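Local coordinates for odorant Binding Protein from Varroa destructor, form P2<1> (Varroa destructor, PDB 7NZA), which probably binds and carries small, largely hydrophobic odorant or other semiochemical molecules in the mite, at residues Ser64-Thr67 against Cys68-Ala72; Asp121-Asn124 against Gln125-Tyr129. One frame throughout, in Å; residues are numbered along the deposited sequence.

Contact 1: residues Ser64-Thr67 against Cys68-Ala72; sequences SVTT and CALKA
Thr66 and Leu70 lie side by side one helical turn apart near the C-terminal end of helix 55-72, both pointing the same way. In one of the two conformers of Thr66, its methyl CG2 meets CD1 of Leu70 at 4.1 Å, with CG2 anti to the backbone N of Thr66. The same torsion (chi1 -58°) sets OG1 of this conformer beside that N, where it hydrogen-bonds to Arg62 O, a turn back. Leu70 folds back over the preceding turn, and its CG lies 3.5 Å from the carbonyl O of Thr66, the atom that also accepts from Leu70 N (N to O, 3.1 Å). Thr67 repeats the pattern: its hydroxyl bonds to the carbonyl of Glu63, while Thr67 O accepts from Lys71 N at 2.9 Å. On another side of the helix Cys68 swings SG anti to its N (chi1 176°), where it joins Cys41 in a disulfide; its CB rests 3.3 Å from Ser64 O. The disulfide ties helix 55-72 covalently to helix 28-44. Leu70 also touches Trp75 and Phe76 in the following loop and reaches Ser7 of the second subunit, while Thr67 and Leu70 together pack on helix 122-141.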
loop_
_atom_site.group_PDB
_atom_site.type_symbol
_atom_site.label_atom_id
_atom_site.label_comp_id
_atom_site.label_asym_id
_atom_site.label_seq_id
_atom_site.Cartn_x
_atom_site.Cartn_y
_atom_site.Cartn_z
ATOM N N SER A 64 12.889 -7.377 9.133
ATOM C CA SER A 64 14.049 -7.716 8.307
ATOM C C SER A 64 13.967 -7.069 6.926
ATOM O O SER A 64 14.991 -6.628 6.390
ATOM C CB SER A 64 14.298 -9.207 8.222
ATOM O OG SER A 64 13.374 -9.927 7.370
ATOM N N VAL A 65 12.777 -6.979 6.359
ATOM C CA VAL A 65 12.646 -6.356 5.038
ATOM C C VAL A 65 12.864 -4.868 5.157
ATOM O O VAL A 65 13.519 -4.281 4.274
ATOM C CB VAL A 65 11.291 -6.713 4.435
ATOM C CG1 VAL A 65 11.060 -5.950 3.138
ATOM C CG2 VAL A 65 11.142 -8.209 4.198
ATOM N N THR A 66 12.290 -4.212 6.155
ATOM C CA THR A 66 12.512 -2.762 6.342
ATOM C C THR A 66 14.002 -2.480 6.517
ATOM O O THR A 66 14.533 -1.534 5.918
ATOM C CB THR A 66 11.735 -2.240 7.558
ATOM O OG1 THR A 66 10.350 -2.555 7.302
ATOM C CG2 THR A 66 11.998 -0.769 7.840
ATOM N N THR A 67 14.682 -3.275 7.321
ATOM C CA THR A 67 16.137 -3.091 7.568
ATOM C C THR A 67 16.917 -3.334 6.282
ATOM O O THR A 67 17.813 -2.574 6.002
ATOM C CB THR A 67 16.584 -4.065 8.662
ATOM O OG1 THR A 67 15.955 -3.643 9.889
ATOM C CG2 THR A 67 18.077 -4.098 8.834
ATOM N N CYS A 68 16.556 -4.366 5.546
ATOM C CA CYS A 68 17.200 -4.649 4.259
ATOM C C CYS A 68 17.091 -3.442 3.340
ATOM O O CYS A 68 18.055 -3.037 2.719
ATOM C CB CYS A 68 16.559 -5.870 3.626
ATOM S SG CYS A 68 17.186 -6.263 1.971
ATOM N N ALA A 69 15.898 -2.885 3.215
ATOM C CA ALA A 69 15.742 -1.755 2.295
ATOM C C ALA A 69 16.522 -0.567 2.748
ATOM O O ALA A 69 17.204 0.109 1.907
ATOM C CB ALA A 69 14.295 -1.435 2.153
ATOM N N LEU A 70 16.564 -0.254 4.023
ATOM C CA LEU A 70 17.387 0.864 4.530
ATOM C C LEU A 70 18.852 0.554 4.274
ATOM O O LEU A 70 19.574 1.487 3.836
ATOM C CB LEU A 70 17.140 1.029 6.024
ATOM C CG LEU A 70 15.812 1.694 6.418
ATOM C CD1 LEU A 70 15.467 1.377 7.836
ATOM C CD2 LEU A 70 15.945 3.191 6.305
ATOM N N LYS A 71 19.333 -0.641 4.556
ATOM C CA LYS A 71 20.770 -0.975 4.393
ATOM C C LYS A 71 21.112 -0.862 2.902
ATOM O O LYS A 71 22.191 -0.270 2.586
ATOM C CB LYS A 71 21.115 -2.340 4.980
ATOM C CG LYS A 71 22.596 -2.804 4.913
ATOM C CD LYS A 71 23.482 -2.346 6.068
ATOM C CE LYS A 71 25.002 -2.384 5.925
ATOM N NZ LYS A 71 25.586 -3.754 5.905
ATOM N N ALA A 72 20.300 -1.397 2.011
ATOM C CA ALA A 72 20.608 -1.453 0.580
ATOM C C ALA A 72 20.699 -0.046 0.068
ATOM O O ALA A 72 21.472 0.182 -0.863
ATOM C CB ALA A 72 19.567 -2.240 -0.137
#

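Contact 2: residues Asp121-Asn124 against Gln125-Tyr129; sequences DYIN and QVQLY. With SO4 (sulfate ion), chain C.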
loop_
_atom_site.group_PDB
_atom_site.type_symbol
_atom_site.label_atom_id
_atom_site.label_comp_id
_atom_site.label_asym_id
_atom_site.label_seq_id
_atom_site.Cartn_x
_atom_site.Cartn_y
_atom_site.Cartn_z
ATOM N N ASP A 121 19.919 -0.358 20.690
ATOM C CA ASP A 121 19.899 -1.138 19.443
ATOM C C ASP A 121 19.669 -0.174 18.269
ATOM O O ASP A 121 18.642 0.502 18.268
ATOM C CB ASP A 121 18.878 -2.260 19.525
ATOM C CG ASP A 121 18.958 -3.077 18.278
ATOM O OD1 ASP A 121 18.344 -2.662 17.335
ATOM O OD2 ASP A 121 19.806 -3.999 18.175
ATOM N N TYR A 122 20.547 -0.194 17.293
ATOM C CA TYR A 122 20.529 0.770 16.174
ATOM C C TYR A 122 19.307 0.559 15.301
ATOM O O TYR A 122 18.812 1.526 14.697
ATOM C CB TYR A 122 21.807 0.674 15.356
ATOM C CG TYR A 122 23.030 1.082 16.144
ATOM C CD1 TYR A 122 23.054 2.181 16.981
ATOM C CD2 TYR A 122 24.203 0.371 15.977
ATOM C CE1 TYR A 122 24.178 2.492 17.746
ATOM C CE2 TYR A 122 25.337 0.676 16.707
ATOM C CZ TYR A 122 25.350 1.782 17.523
ATOM O OH TYR A 122 26.492 2.087 18.229
ATOM N N ILE A 123 18.795 -0.675 15.199
ATOM C CA ILE A 123 17.559 -0.960 14.435
ATOM C C ILE A 123 16.348 -0.433 15.205
ATOM O O ILE A 123 15.488 0.233 14.640
ATOM C CB ILE A 123 17.468 -2.439 14.032
ATOM C CG1 ILE A 123 18.485 -2.746 12.928
ATOM C CG2 ILE A 123 16.058 -2.832 13.617
ATOM C CD1 ILE A 123 18.584 -4.247 12.660
ATOM N N ASN A 124 16.282 -0.666 16.516
ATOM C CA ASN A 124 15.182 -0.117 17.317
ATOM C C ASN A 124 15.200 1.408 17.220
ATOM O O ASN A 124 14.154 1.995 17.185
ATOM C CB ASN A 124 15.256 -0.586 18.768
ATOM C CG ASN A 124 14.901 -2.035 18.978
ATOM O OD1 ASN A 124 14.324 -2.714 18.114
ATOM N ND2 ASN A 124 15.359 -2.570 20.111
ATOM N N GLN A 125 16.382 2.021 17.207
ATOM C CA GLN A 125 16.459 3.493 17.104
ATOM C C GLN A 125 15.757 3.960 15.805
ATOM O O GLN A 125 14.946 4.874 15.827
ATOM C CB GLN A 125 17.872 4.005 17.079
ATOM C CG GLN A 125 18.573 3.873 18.414
ATOM C CD GLN A 125 19.996 4.340 18.348
ATOM O OE1 GLN A 125 20.525 4.696 17.297
ATOM N NE2 GLN A 125 20.657 4.442 19.492
ATOM N N VAL A 126 16.072 3.361 14.675
ATOM C CA VAL A 126 15.506 3.851 13.404
ATOM C C VAL A 126 14.017 3.523 13.394
ATOM O O VAL A 126 13.188 4.347 12.930
ATOM C CB VAL A 126 16.240 3.363 12.121
ATOM C CG1 VAL A 126 16.364 1.888 11.971
ATOM C CG2 VAL A 126 15.604 4.035 10.911
ATOM N N GLN A 127 13.611 2.395 13.947
ATOM C CA GLN A 127 12.175 2.064 14.009
ATOM C C GLN A 127 11.405 3.117 14.786
ATOM O O GLN A 127 10.368 3.608 14.361
ATOM C CB GLN A 127 11.980 0.662 14.627
ATOM C CG GLN A 127 12.505 -0.485 13.708
ATOM C CD GLN A 127 12.546 -1.830 14.388
ATOM O OE1 GLN A 127 12.511 -1.908 15.623
ATOM N NE2 GLN A 127 12.680 -2.897 13.603
ATOM N N LEU A 128 11.910 3.489 15.963
ATOM C CA LEU A 128 11.169 4.498 16.761
ATOM C C LEU A 128 11.267 5.868 16.068
ATOM O O LEU A 128 10.258 6.548 16.016
ATOM C CB LEU A 128 11.651 4.533 18.211
ATOM C CG LEU A 128 10.938 5.559 19.094
ATOM C CD1 LEU A 128 9.427 5.357 19.118
ATOM C CD2 LEU A 128 11.481 5.496 20.524
ATOM N N TYR A 129 12.412 6.239 15.509
ATOM C CA TYR A 129 12.531 7.531 14.801
ATOM C C TYR A 129 11.503 7.597 13.670
ATOM O O TYR A 129 10.799 8.603 13.539
ATOM C CB TYR A 129 13.929 7.685 14.218
ATOM C CG TYR A 129 14.065 8.846 13.286
ATOM C CD1 TYR A 129 14.206 10.134 13.768
ATOM C CD2 TYR A 129 13.968 8.672 11.912
ATOM C CE1 TYR A 129 14.299 11.209 12.915
ATOM C CE2 TYR A 129 14.063 9.729 11.023
ATOM C CZ TYR A 129 14.217 11.027 11.544
ATOM O OH TYR A 129 14.243 12.033 10.647
HETATM S S SO4 C . 17.171 -1.454 23.231
HETATM O O1 SO4 C . 18.242 -0.775 23.913
HETATM O O2 SO4 C . 17.308 -2.890 23.285
HETATM O O3 SO4 C . 17.224 -1.008 21.827
HETATM O O4 SO4 C . 15.913 -1.101 23.747
HETATM O O HOH W 1 20.555 3.835 14.545
#
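An aspartate N-cap opens helix 122-141, and the contact covers this cap and the helix's first turns. Asp121 OD1 accepts from Asn124 N at 3.0 Å through its anti lone pair, and more weakly from Ile123 N. Its CG stands anti to the backbone N (chi1 -176°), which carries the carboxylate across to these amides. The Asp121 N-H bonds to a sulfate, probably from the crystallisation liquor, which is also bound by His119 and Asp120.

Within the first turn, Gln125 N donates to Asp121 O at 2.9 Å, in the carbonyl plane. The Gln125 side chain, extended beyond CG, runs alongside Tyr122. Its OE1 comes to the edge of the ring, 3.6 Å from CD1, with amide and ring planes 68° apart. A water donates to both Gln125 OE1 and Tyr122 O, while Gln125 NE2 bonds to the carbonyl of His119, so both ends of this buried amide have partners. Cutting Gln125 back to an alanine is likely to leave the His119 carbonyl without this donor, deprive the water of one acceptor and open a gap beside the Tyr122 ring.

Two residues further on, Gln127 N donates nearly straight to Ile123 O. Its side chain passes obliquely across one of the two conformers of Ile123, and its NE2 bonds to Glu63 of helix 55-72. Val126 N approaches Tyr122 O from above the carbonyl plane, in a longer bond of 3.3 Å, while Val126 CG1 sits 3.3 Å from Ile123 O.

Overall arrangement
The two contacts lie in series along the chain, with helices 84-93 and 98-118 between their helices: contact 1 closes helix 55-72, contact 2 opens helix 122-141, and their centres are 12 Å apart. The helices meet directly through side chains. Thr67 OG1 lies 3.8 Å from CG2 in one of the two conformers of Ile123, and Leu70 CD1 packs 4.1 Å from Val126 CG2, beside the hydrogen bond from Gln127 to Glu63. On their other flanks, contact 1 faces helix 28-44, whereas contact 2 rests on helix 98-118. Together they link neighbouring helices of this largely helical, non-classical fold, and each also touches the second subunit, at Leu70 and Tyr129.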